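Local coordinates for protein eukaryotic translation initiation factor 4E type 5 (Leishmania major, PDB 7KCJ) that probably binds the 7-methylguanosine cap of mRNA and acts as a translation initiation factor of the eIF4E family, at residues 165-169 with 187-191; 115-119 with 171-176; 93-99 with 158-162; 87-91 with 155-159; 14-18 with 134-138. One frame throughout, in Å; residues are numbered along the deposited sequence.

Contact 1 of 5, residues 165-169 with 187-191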
# COMPACT_ATOMS: atom_id res chain seq x y z
N SER A 165 -10.02 6.14 -11.29
CA SER A 165 -8.98 6.89 -10.61
C SER A 165 -9.43 8.24 -10.05
O SER A 165 -9.21 8.49 -8.87
CB SER A 165 -7.78 7.07 -11.54
OG SER A 165 -6.63 7.48 -10.83
N HIS A 166 -10.06 9.09 -10.87
CA HIS A 166 -10.50 10.40 -10.41
C HIS A 166 -11.50 10.29 -9.24
O HIS A 166 -11.33 10.99 -8.25
CB HIS A 166 -11.03 11.27 -11.55
CG HIS A 166 -11.36 12.66 -11.12
ND1 HIS A 166 -10.39 13.50 -10.59
CD2 HIS A 166 -12.55 13.31 -11.13
CE1 HIS A 166 -11.02 14.64 -10.31
NE2 HIS A 166 -12.31 14.58 -10.63
N ALA A 167 -12.49 9.41 -9.33
CA ALA A 167 -13.46 9.24 -8.26
C ALA A 167 -12.82 8.75 -6.95
O ALA A 167 -13.17 9.25 -5.89
CB ALA A 167 -14.57 8.30 -8.68
N VAL A 168 -11.88 7.79 -7.04
CA VAL A 168 -11.21 7.26 -5.86
C VAL A 168 -10.31 8.33 -5.24
O VAL A 168 -10.34 8.54 -4.03
CB VAL A 168 -10.40 5.97 -6.21
CG1 VAL A 168 -9.52 5.54 -5.05
CG2 VAL A 168 -11.32 4.83 -6.63
N ALA A 169 -9.51 9.01 -6.08
CA ALA A 169 -8.61 10.05 -5.59
C ALA A 169 -9.38 11.19 -4.93
O ALA A 169 -8.98 11.65 -3.87
CB ALA A 169 -7.74 10.58 -6.72
N ASN A 187 0.06 14.47 0.51
CA ASN A 187 -0.27 14.76 -0.87
C ASN A 187 -0.78 13.52 -1.60
O ASN A 187 -0.37 12.39 -1.29
CB ASN A 187 0.85 15.46 -1.63
CG ASN A 187 2.12 14.69 -1.63
OD1 ASN A 187 2.28 13.70 -2.38
ND2 ASN A 187 3.07 15.12 -0.77
N ILE A 188 -1.70 13.74 -2.54
CA ILE A 188 -2.30 12.68 -3.31
C ILE A 188 -2.01 12.93 -4.77
O ILE A 188 -2.21 14.04 -5.26
CB ILE A 188 -3.83 12.58 -3.06
CG1 ILE A 188 -4.12 12.36 -1.57
CG2 ILE A 188 -4.45 11.46 -3.91
CD1 ILE A 188 -5.52 12.51 -1.19
N ALA A 189 -1.53 11.91 -5.47
CA ALA A 189 -1.22 12.04 -6.88
C ALA A 189 -1.73 10.83 -7.66
O ALA A 189 -1.74 9.72 -7.15
CB ALA A 189 0.28 12.18 -7.07
N GLU A 190 -2.17 11.06 -8.89
CA GLU A 190 -2.60 9.98 -9.78
C GLU A 190 -1.52 9.83 -10.83
O GLU A 190 -1.02 10.83 -11.37
CB GLU A 190 -3.92 10.33 -10.47
CG GLU A 190 -5.06 10.56 -9.50
CD GLU A 190 -6.28 11.13 -10.19
OE1 GLU A 190 -6.90 10.39 -10.99
OE2 GLU A 190 -6.60 12.31 -9.94
N ALA A 191 -1.15 8.60 -11.15
CA ALA A 191 -0.11 8.35 -12.14
C ALA A 191 -0.30 7.02 -12.84
O ALA A 191 -0.94 6.12 -12.30
CB ALA A 191 1.27 8.38 -11.46

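Contact 2 of 5, residues 115-119 with 171-176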
# COMPACT_ATOMS: atom_id res chain seq x y z
N LEU A 115 -7.36 5.17 6.91
CA LEU A 115 -8.35 5.46 5.89
C LEU A 115 -8.09 4.68 4.61
O LEU A 115 -9.02 4.07 4.09
CB LEU A 115 -8.40 6.97 5.62
CG LEU A 115 -9.27 7.40 4.43
CD1 LEU A 115 -10.75 7.40 4.82
CD2 LEU A 115 -8.84 8.73 3.91
N VAL A 116 -6.84 4.68 4.11
CA VAL A 116 -6.51 3.99 2.87
C VAL A 116 -6.72 2.48 3.01
O VAL A 116 -7.36 1.86 2.15
CB VAL A 116 -5.09 4.33 2.37
CG1 VAL A 116 -4.79 3.59 1.07
CG2 VAL A 116 -4.95 5.83 2.13
N LEU A 117 -6.26 1.90 4.15
CA LEU A 117 -6.45 0.46 4.41
C LEU A 117 -7.95 0.11 4.39
O LEU A 117 -8.34 -0.85 3.74
CB LEU A 117 -5.83 0.05 5.76
CG LEU A 117 -4.30 -0.02 5.83
CD1 LEU A 117 -3.82 -0.31 7.23
CD2 LEU A 117 -3.71 -1.05 4.86
N ALA A 118 -8.79 0.96 5.00
CA ALA A 118 -10.23 0.75 5.03
C ALA A 118 -10.90 0.91 3.66
O ALA A 118 -11.67 0.04 3.27
CB ALA A 118 -10.88 1.67 6.05
N VAL A 119 -10.60 2.00 2.93
CA VAL A 119 -11.21 2.21 1.62
C VAL A 119 -10.83 1.09 0.61
O VAL A 119 -11.66 0.69 -0.20
CB VAL A 119 -10.95 3.63 1.04
CG1 VAL A 119 -11.53 4.75 1.90
CG2 VAL A 119 -9.50 3.87 0.69
N PHE A 171 -12.40 10.97 -3.58
CA PHE A 171 -13.00 10.42 -2.36
C PHE A 171 -11.97 10.48 -1.23
O PHE A 171 -12.31 10.89 -0.12
CB PHE A 171 -13.46 8.97 -2.57
CG PHE A 171 -14.00 8.39 -1.28
CD1 PHE A 171 -15.24 8.77 -0.80
CD2 PHE A 171 -13.23 7.54 -0.51
CE1 PHE A 171 -15.73 8.27 0.40
CE2 PHE A 171 -13.72 7.04 0.70
CZ PHE A 171 -14.97 7.40 1.14
N LEU A 172 -10.72 10.07 -1.50
CA LEU A 172 -9.67 10.09 -0.50
C LEU A 172 -9.37 11.53 -0.06
O LEU A 172 -9.21 11.77 1.13
CB LEU A 172 -8.39 9.43 -1.03
CG LEU A 172 -8.45 7.93 -1.21
CD1 LEU A 172 -7.25 7.42 -2.05
CD2 LEU A 172 -8.51 7.25 0.12
N ALA A 173 -9.33 12.48 -1.01
CA ALA A 173 -9.04 13.87 -0.69
C ALA A 173 -10.14 14.50 0.18
O ALA A 173 -9.83 15.25 1.09
CB ALA A 173 -8.84 14.69 -1.96
N GLU A 174 -11.41 14.22 -0.12
CA GLU A 174 -12.50 14.75 0.70
C GLU A 174 -12.48 14.13 2.11
O GLU A 174 -12.72 14.85 3.07
CB GLU A 174 -13.86 14.55 0.02
CG GLU A 174 -14.02 15.40 -1.22
CD GLU A 174 -15.45 15.44 -1.72
OE1 GLU A 174 -16.14 14.40 -1.64
OE2 GLU A 174 -15.88 16.51 -2.19
N ALA A 175 -12.09 12.82 2.23
CA ALA A 175 -12.03 12.14 3.53
C ALA A 175 -10.87 12.61 4.42
O ALA A 175 -11.03 12.69 5.63
CB ALA A 175 -11.98 10.63 3.36
N MET A 176 -9.72 12.92 3.81
CA MET A 176 -8.56 13.43 4.54
C MET A 176 -8.83 14.85 5.06
O MET A 176 -8.44 15.16 6.19
CB MET A 176 -7.31 13.37 3.64
CG MET A 176 -6.92 11.94 3.25
SD MET A 176 -5.97 11.15 4.58
CE MET A 176 -4.35 11.84 4.30

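Contact 3 of 5, residues 93-99 with 158-162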
# COMPACT_ATOMS: atom_id res chain seq x y z
N TYR A 93 -2.52 -5.52 -14.87
CA TYR A 93 -3.58 -4.56 -15.18
C TYR A 93 -3.26 -3.80 -16.45
O TYR A 93 -2.71 -2.70 -16.37
CB TYR A 93 -3.84 -3.57 -14.02
CG TYR A 93 -3.76 -4.21 -12.67
CD1 TYR A 93 -4.76 -5.06 -12.22
CD2 TYR A 93 -2.64 -4.07 -11.87
CE1 TYR A 93 -4.68 -5.70 -11.00
CE2 TYR A 93 -2.55 -4.68 -10.63
CZ TYR A 93 -3.57 -5.49 -10.20
OH TYR A 93 -3.46 -6.16 -9.01
N PRO A 94 -3.61 -4.34 -17.61
CA PRO A 94 -3.36 -3.59 -18.86
C PRO A 94 -4.17 -2.29 -18.93
O PRO A 94 -3.79 -1.36 -19.63
CB PRO A 94 -3.77 -4.57 -19.98
CG PRO A 94 -4.08 -5.88 -19.29
CD PRO A 94 -4.32 -5.61 -17.85
N ASN A 95 -5.30 -2.24 -18.19
CA ASN A 95 -6.24 -1.12 -18.12
C ASN A 95 -6.14 -0.31 -16.82
O ASN A 95 -6.98 0.56 -16.59
CB ASN A 95 -7.67 -1.68 -18.18
CG ASN A 95 -7.91 -2.61 -19.35
OD1 ASN A 95 -8.39 -3.75 -19.20
ND2 ASN A 95 -7.55 -2.13 -20.53
N GLY A 96 -5.14 -0.59 -16.00
CA GLY A 96 -5.05 0.01 -14.68
C GLY A 96 -4.15 1.20 -14.53
O GLY A 96 -3.49 1.63 -15.48
N SER A 97 -4.09 1.74 -13.32
CA SER A 97 -3.22 2.86 -12.99
C SER A 97 -3.01 2.90 -11.45
O SER A 97 -3.44 1.97 -10.75
CB SER A 97 -3.76 4.17 -13.56
OG SER A 97 -5.02 4.53 -13.02
N ARG A 98 -2.31 3.93 -10.94
CA ARG A 98 -2.02 3.98 -9.51
C ARG A 98 -2.25 5.34 -8.87
O ARG A 98 -2.27 6.36 -9.55
CB ARG A 98 -0.60 3.47 -9.25
CG ARG A 98 0.47 4.39 -9.77
CD ARG A 98 1.83 3.73 -9.79
NE ARG A 98 2.81 4.58 -10.47
CZ ARG A 98 4.06 4.76 -10.07
NH1 ARG A 98 4.51 4.15 -8.98
NH2 ARG A 98 4.87 5.56 -10.75
N ILE A 99 -2.43 5.33 -7.54
CA ILE A 99 -2.59 6.54 -6.74
C ILE A 99 -1.51 6.50 -5.66
O ILE A 99 -1.38 5.51 -4.95
CB ILE A 99 -4.02 6.65 -6.13
CG1 ILE A 99 -5.06 6.93 -7.22
CG2 ILE A 99 -4.08 7.72 -5.05
CD1 ILE A 99 -6.47 6.74 -6.75
N TRP A 158 -2.86 0.25 -6.38
CA TRP A 158 -3.00 -0.14 -7.79
C TRP A 158 -4.44 -0.43 -8.10
O TRP A 158 -5.06 -1.26 -7.44
CB TRP A 158 -2.15 -1.37 -8.16
CG TRP A 158 -0.65 -1.19 -8.08
CD1 TRP A 158 0.04 -0.04 -7.79
CD2 TRP A 158 0.34 -2.21 -8.28
NE1 TRP A 158 1.39 -0.29 -7.79
CE2 TRP A 158 1.60 -1.61 -8.09
CE3 TRP A 158 0.28 -3.57 -8.61
CZ2 TRP A 158 2.79 -2.34 -8.18
CZ3 TRP A 158 1.47 -4.27 -8.75
CH2 TRP A 158 2.71 -3.65 -8.54
N LEU A 159 -5.00 0.29 -9.07
CA LEU A 159 -6.38 0.10 -9.48
C LEU A 159 -6.41 -0.75 -10.75
O LEU A 159 -5.60 -0.52 -11.64
CB LEU A 159 -7.08 1.44 -9.78
CG LEU A 159 -6.71 2.70 -8.98
CD1 LEU A 159 -7.60 3.82 -9.34
CD2 LEU A 159 -6.89 2.51 -7.52
N SER A 160 -7.34 -1.69 -10.85
CA SER A 160 -7.46 -2.51 -12.06
C SER A 160 -8.14 -1.74 -13.22
O SER A 160 -7.93 -2.08 -14.39
CB SER A 160 -8.20 -3.81 -11.78
OG SER A 160 -9.53 -3.57 -11.36
N ASP A 161 -8.89 -0.67 -12.89
CA ASP A 161 -9.54 0.16 -13.91
C ASP A 161 -9.16 1.63 -13.71
O ASP A 161 -9.59 2.26 -12.75
CB ASP A 161 -11.06 -0.04 -13.87
CG ASP A 161 -11.84 0.78 -14.86
OD1 ASP A 161 -11.22 1.40 -15.76
OD2 ASP A 161 -13.09 0.81 -14.76
N SER A 162 -8.37 2.18 -14.64
CA SER A 162 -7.89 3.55 -14.62
C SER A 162 -9.00 4.59 -14.74
O SER A 162 -8.81 5.73 -14.31
CB SER A 162 -6.83 3.77 -15.69
OG SER A 162 -7.40 3.73 -16.98
O HOH W 1 -6.67 -3.93 -15.63

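Contact 4 of 5, residues 87-91 with 155-159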
# COMPACT_ATOMS: atom_id res chain seq x y z
N PRO A 87 4.39 -12.37 -5.91
CA PRO A 87 4.70 -10.93 -6.01
C PRO A 87 3.84 -10.26 -7.07
O PRO A 87 3.74 -10.76 -8.18
CB PRO A 87 6.19 -10.91 -6.40
CG PRO A 87 6.73 -12.22 -5.88
CD PRO A 87 5.60 -13.20 -6.11
N PRO A 88 3.10 -9.20 -6.70
CA PRO A 88 2.22 -8.55 -7.70
C PRO A 88 3.01 -7.80 -8.76
O PRO A 88 4.10 -7.29 -8.49
CB PRO A 88 1.35 -7.62 -6.86
CG PRO A 88 2.17 -7.33 -5.65
CD PRO A 88 3.07 -8.51 -5.39
N SER A 89 2.48 -7.76 -9.97
CA SER A 89 3.12 -7.12 -11.11
C SER A 89 2.21 -6.08 -11.76
O SER A 89 1.01 -6.28 -11.81
CB SER A 89 3.47 -8.21 -12.13
OG SER A 89 3.96 -7.69 -13.35
N TYR A 90 2.82 -5.01 -12.33
CA TYR A 90 2.12 -3.93 -13.08
C TYR A 90 1.36 -4.52 -14.29
O TYR A 90 0.35 -3.98 -14.72
CB TYR A 90 3.14 -2.94 -13.69
CG TYR A 90 3.78 -1.95 -12.74
CD1 TYR A 90 3.07 -1.44 -11.65
CD2 TYR A 90 5.06 -1.48 -12.95
CE1 TYR A 90 3.63 -0.50 -10.81
CE2 TYR A 90 5.65 -0.56 -12.09
CZ TYR A 90 4.93 -0.07 -11.02
OH TYR A 90 5.49 0.84 -10.15
N GLU A 91 1.93 -5.56 -14.88
CA GLU A 91 1.48 -6.30 -16.06
C GLU A 91 0.12 -6.94 -15.87
O GLU A 91 -0.53 -7.23 -16.86
CB GLU A 91 2.53 -7.38 -16.37
CG GLU A 91 2.68 -7.74 -17.83
CD GLU A 91 3.78 -8.77 -18.08
OE1 GLU A 91 4.70 -8.88 -17.24
OE2 GLU A 91 3.72 -9.45 -19.13
N VAL A 155 2.00 5.42 0.54
CA VAL A 155 1.08 4.34 0.24
C VAL A 155 0.80 4.40 -1.26
O VAL A 155 0.49 5.46 -1.80
CB VAL A 155 -0.22 4.42 1.07
CG1 VAL A 155 -1.12 3.21 0.78
CG2 VAL A 155 0.09 4.51 2.56
N GLU A 156 0.99 3.29 -1.94
CA GLU A 156 0.77 3.17 -3.38
C GLU A 156 -0.40 2.22 -3.59
O GLU A 156 -0.35 1.07 -3.15
CB GLU A 156 2.05 2.63 -4.05
CG GLU A 156 1.91 2.32 -5.54
CD GLU A 156 3.18 1.78 -6.18
OE1 GLU A 156 3.33 1.91 -7.42
OE2 GLU A 156 4.02 1.22 -5.44
N VAL A 157 -1.45 2.68 -4.26
CA VAL A 157 -2.64 1.86 -4.52
C VAL A 157 -2.73 1.53 -6.01
O VAL A 157 -2.72 2.46 -6.81
CB VAL A 157 -3.93 2.63 -4.11
CG1 VAL A 157 -5.15 1.71 -4.17
CG2 VAL A 157 -3.80 3.28 -2.72
N TRP A 158 -2.86 0.25 -6.38
CA TRP A 158 -3.00 -0.14 -7.79
C TRP A 158 -4.44 -0.43 -8.10
O TRP A 158 -5.06 -1.26 -7.44
CB TRP A 158 -2.15 -1.37 -8.16
CG TRP A 158 -0.65 -1.19 -8.08
CD1 TRP A 158 0.04 -0.04 -7.79
CD2 TRP A 158 0.34 -2.21 -8.28
NE1 TRP A 158 1.39 -0.29 -7.79
CE2 TRP A 158 1.60 -1.61 -8.09
CE3 TRP A 158 0.28 -3.57 -8.61
CZ2 TRP A 158 2.79 -2.34 -8.18
CZ3 TRP A 158 1.47 -4.27 -8.75
CH2 TRP A 158 2.71 -3.65 -8.54
N LEU A 159 -5.00 0.29 -9.07
CA LEU A 159 -6.38 0.10 -9.48
C LEU A 159 -6.41 -0.75 -10.75
O LEU A 159 -5.60 -0.52 -11.64
CB LEU A 159 -7.08 1.44 -9.78
CG LEU A 159 -6.71 2.70 -8.98
CD1 LEU A 159 -7.60 3.82 -9.34
CD2 LEU A 159 -6.89 2.51 -7.52

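Contact 5 of 5, residues 14-18 with 134-138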
# COMPACT_ATOMS: atom_id res chain seq x y z
N LEU A 14 -12.97 -8.13 5.75
CA LEU A 14 -12.38 -7.55 4.55
C LEU A 14 -13.08 -8.19 3.36
O LEU A 14 -13.53 -9.34 3.46
CB LEU A 14 -10.88 -7.90 4.45
CG LEU A 14 -10.04 -7.61 5.68
CD1 LEU A 14 -8.64 -8.13 5.49
CD2 LEU A 14 -10.06 -6.12 6.03
N ARG A 15 -13.11 -7.48 2.21
CA ARG A 15 -13.68 -8.07 1.01
C ARG A 15 -12.66 -9.09 0.46
O ARG A 15 -11.46 -8.81 0.40
CB ARG A 15 -14.04 -7.00 -0.03
CG ARG A 15 -12.85 -6.18 -0.51
CD ARG A 15 -13.27 -5.05 -1.41
NE ARG A 15 -12.10 -4.46 -2.06
CZ ARG A 15 -11.67 -4.79 -3.27
NH1 ARG A 15 -12.34 -5.66 -4.02
NH2 ARG A 15 -10.59 -4.21 -3.77
N ASP A 16 -13.12 -10.32 0.18
CA ASP A 16 -12.22 -11.40 -0.28
C ASP A 16 -11.02 -11.59 0.71
O ASP A 16 -11.12 -11.12 1.84
CB ASP A 16 -11.75 -11.09 -1.72
CG ASP A 16 -12.87 -10.79 -2.69
OD1 ASP A 16 -13.68 -11.69 -2.96
OD2 ASP A 16 -12.92 -9.66 -3.20
N LYS A 17 -9.91 -12.19 0.32
CA LYS A 17 -8.74 -12.30 1.20
C LYS A 17 -7.56 -11.57 0.57
O LYS A 17 -7.51 -11.41 -0.66
CB LYS A 17 -8.39 -13.77 1.52
CG LYS A 17 -8.48 -14.68 0.30
CD LYS A 17 -7.97 -16.09 0.56
CE LYS A 17 -7.95 -16.92 -0.70
NZ LYS A 17 -7.22 -18.20 -0.51
N TRP A 18 -6.63 -11.11 1.39
CA TRP A 18 -5.46 -10.38 0.94
C TRP A 18 -4.21 -11.08 1.47
O TRP A 18 -4.18 -11.45 2.64
CB TRP A 18 -5.52 -8.93 1.47
CG TRP A 18 -6.74 -8.18 0.99
CD1 TRP A 18 -8.03 -8.36 1.41
CD2 TRP A 18 -6.78 -7.15 -0.02
NE1 TRP A 18 -8.87 -7.51 0.72
CE2 TRP A 18 -8.14 -6.78 -0.18
CE3 TRP A 18 -5.81 -6.50 -0.77
CZ2 TRP A 18 -8.53 -5.79 -1.09
CZ3 TRP A 18 -6.21 -5.53 -1.69
CH2 TRP A 18 -7.55 -5.19 -1.83
N PRO A 134 -15.64 -2.35 -6.16
CA PRO A 134 -14.25 -2.03 -5.81
C PRO A 134 -13.22 -2.50 -6.83
O PRO A 134 -13.30 -3.61 -7.36
CB PRO A 134 -14.08 -2.68 -4.43
CG PRO A 134 -15.47 -2.94 -3.93
CD PRO A 134 -16.25 -3.25 -5.16
N VAL A 135 -12.25 -1.63 -7.12
CA VAL A 135 -11.26 -1.89 -8.15
C VAL A 135 -9.78 -1.78 -7.64
O VAL A 135 -8.84 -2.07 -8.39
CB VAL A 135 -11.63 -0.95 -9.33
CG1 VAL A 135 -10.55 0.07 -9.67
CG2 VAL A 135 -12.12 -1.72 -10.55
N CYS A 136 -9.58 -1.43 -6.36
CA CYS A 136 -8.25 -1.34 -5.76
C CYS A 136 -7.77 -2.77 -5.37
O CYS A 136 -8.30 -3.33 -4.43
CB CYS A 136 -8.29 -0.39 -4.55
SG CYS A 136 -8.93 1.27 -4.92
N ASP A 137 -6.81 -3.37 -6.13
CA ASP A 137 -6.39 -4.76 -5.85
C ASP A 137 -5.02 -4.96 -5.23
O ASP A 137 -4.72 -6.09 -4.86
CB ASP A 137 -6.45 -5.63 -7.10
CG ASP A 137 -7.83 -5.77 -7.66
OD1 ASP A 137 -8.78 -5.91 -6.87
OD2 ASP A 137 -7.97 -5.71 -8.90
N VAL A 138 -4.18 -3.94 -5.18
CA VAL A 138 -2.86 -4.06 -4.56
C VAL A 138 -2.59 -2.79 -3.76
O VAL A 138 -2.85 -1.67 -4.23
CB VAL A 138 -1.69 -4.33 -5.56
CG1 VAL A 138 -0.35 -4.31 -4.83
CG2 VAL A 138 -1.86 -5.66 -6.29

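Contact 1 of 5, residues 165-169 with 187-191
Glu190 reaches from its strand to the first turn of helix 165-178 and lays its carboxylate against Ser165 and Ala169. This is the close side of the contact. Ser165 OG stands 2.9 Å from Glu190 OE1, although a competing acceptor for the same proton leaves that hydrogen bond unsettled. Ala169 CB sits under the carboxylate carbon, 3.8 Å from Glu190 CD, and meets Ile188 CG2 more distantly at 4.4 Å. Ser165 and Ala169 are buried, one turn apart; Ser165 and Val168 of this helix also touch Ile99 of the neighbouring strand. The pairing belongs to the back of the eIF4E fold, where helices cover one face of a curved antiparallel sheet; strand 186-191 is one of its two edge strands, and the axes of segments 165-169 and 187-191 run nearly antiparallel, at 171°. The outer side is looser. His166 is exposed, and its ND1 lies 4.0 Å from Glu190 OE2, with the oxygen at the ring edge and the two planes 24° apart, too far for a bond. With CG anti to the carbonyl carbon (chi1 -60°) and an extended chain beyond, Glu190 brings its charge to the amino end of the helix, whose dipole would probably favour it.

Contact 2 of 5, residues 115-119 with 171-176
The bond from Val119 N to Leu115 O, 2.9 Å long, belongs to one helix alone, yet it holds Leu115 and Val119 one turn apart, both directed at helix 165-178. What they meet there is entirely apolar. Leu115 ends in a fork that straddles the methyl of Ala175: CD2 comes within 3.7 Å of Ala175 CB, and CD1 is almost as close. The same CD2 crosses the bent chain of Met176 at a slant, 3.8 Å from its CG and equally near its SD. Leu172 points its CD2 between Leu115 and Val119, touching Val119 CG2 at 3.6 Å and Leu115 CD2 at 4.1 Å, while Val116 closes in more loosely from the sheet side. Val119 divides its work between its branches. CG1, anti to the carbonyl carbon (chi1 -62°), meets the edge of the Phe171 ring nearly in plane, 3.4 Å from CE2, and CG2 serves Leu172. The axes of segments 115-119 and 171-176 cross at 136° and come within 11.3 Å. Both helices lie on the back of the eIF4E sheet, where Val116 and Leu172 share Ile101 beneath them. With only aliphatic and ring carbons and a thioether sulfur at the interface, the fit probably rests on shape and on the exclusion of water rather than on directed bonds.

Contact 3 of 5, residues 93-99 with 158-162
Backbone hydrogen bonds join Ser97 and Leu159 as an antiparallel hydrogen-bonded pair. Leu159 N gives a nearly straight bond to Ser97 O (2.8 Å, 165°), whereas the return bond from Ser97 N to Leu159 O is longer, 3.2 Å, with the donor tilted from the carbonyl plane. Beyond the strand ends, Ser162 N donates to Asn95 O at 2.9 Å, in the carbonyl plane. A water extends this polar seam: it donates to Ser160 O at 2.6 Å and takes a weak bond from Asn95 N. Aromatic and apolar contacts make up the rest. Tyr93, its CG beside the backbone N (chi1 -39°), sets its ring at about a right angle to the Trp158 side chain, and Trp158 CE3 meets the phenol edge in plane, 3.6 Å from Tyr93 CE2. Ser160 CB rests against Tyr93 CD1 at 3.7 Å. Arg98 contributes its CB to Trp158 CD1, while its polar end turns away to Ser192 O and Glu156. On the opposite face, which helix 165-178 covers, Ile99 CD1 approaches Leu159 CD1 at 4.1 Å. The type I turn from Tyr93 to Gly96 thus leads into the pairing of strands 97-103 and 153-159, one strand in from the edge of the curved antiparallel eIF4E sheet, with Trp158 and Arg98 on its concave face and Ser97 and Leu159 on its helix-covered back.

Contact 4 of 5, residues 87-91 with 155-159
Tyr90 and Trp158 supply the aromatic part of this contact. The tyrosine ring leans over one face of the indole, its CE1 3.0 Å above the plane but displaced toward the rim, where it comes within 3.3 Å of Trp158 CZ2. They form an oblique aromatic pair, the ring planes at 44° and the centroids of the phenol and the six-membered ring 4.9 Å apart. Phe193 adds a further ring, meeting both. Apolar contact comes from Pro88, whose CB touches Trp158 CZ3 at 3.8 Å; the backbone adds a van der Waals contact, with Ser89 C 3.6 Å from Trp158 CZ3. The polar part lies along the strand. Trp158 NE1 donates to Glu156 OE1 at 3.0 Å in a nearly straight bond (170°) that stays in the indole plane yet meets the carboxylate from above its own, fixing the rotation of the indole. Tyr90 OH is 3.6 Å from Glu156 OE1 and makes no bond with it. Salt bridges to Arg98 through OE1 and to Arg140 through OE2 satisfy the buried Glu156 and would be expected to keep it ionised. Segment 87-91 thus lies on the concave face of the eIF4E sheet, the side on which members of this family receive the mRNA cap.

Contact 5 of 5, residues 14-18 with 134-138
Arg15 lays its guanidinium group flat beneath Pro134, whose CB stands 3.3 Å above the plane and over its centre. The proline ring and the arginine chain run in opposite senses as they pass. In the antiparallel eIF4E sheet, strands 13-23 and 136-143 are both neighbours of strand 77-82 and so run the same way; the touching parts point in nearly the same direction. Contact between them therefore depends on the long side chains of Arg15 and Trp18, which reach past the strand in the middle. The chain turns a corner at Arg15 and Asp16, and CG of Arg15, set between the backbone N and the carbonyl carbon (chi1 61°), starts an extended chain that carries the charge over to residues 134-137. There Cys136 O lies at the guanidinium edge, but its separation from NH2 is too short and too poorly angled for that pairing to be trusted. Asp137 OD1 forms a long salt bridge with Arg15 NH2 at 4.0 Å, its firmer partner being Arg82; Arg15 NE in turn is held by Val120 O of helix 108-121. Trp18 provides the second bridge. Its six-membered ring presents its edge to the backbone of strand 136-143, with CH2 3.3 Å from Cys136 O, while CZ3 approaches Asp137 O obliquely at 3.5 Å. Val120 and Met121 pack on this buried indole as well. What steadies its rotation is a bond back to the corner residue: Trp18 NE1 donates to Arg15 O at 2.9 Å, bent to 131° at the hydrogen, the oxygen lying 29° out of the indole plane.

The five contacts illustrate how one curved sheet is dressed on both faces. Contacts 1 and 2 share helix 165-178 on the back, their centres 11 Å apart, and meet where Ile188 CD1 packs on Ala173 CA at 3.8 Å. Contact 1 joins contact 3 through the sheet itself, by a probable hydrogen bond from Arg98 N to Ala191 O of 2.9 Å. Contacts 3 and 4 share Trp158 and lie closest, 8 Å between centres; with their concave-face residues they sit on the side where the family binds the cap. Contact 5 borders both along strand 136-143, its centre 13 Å from contact 3 and 12 Å from contact 4.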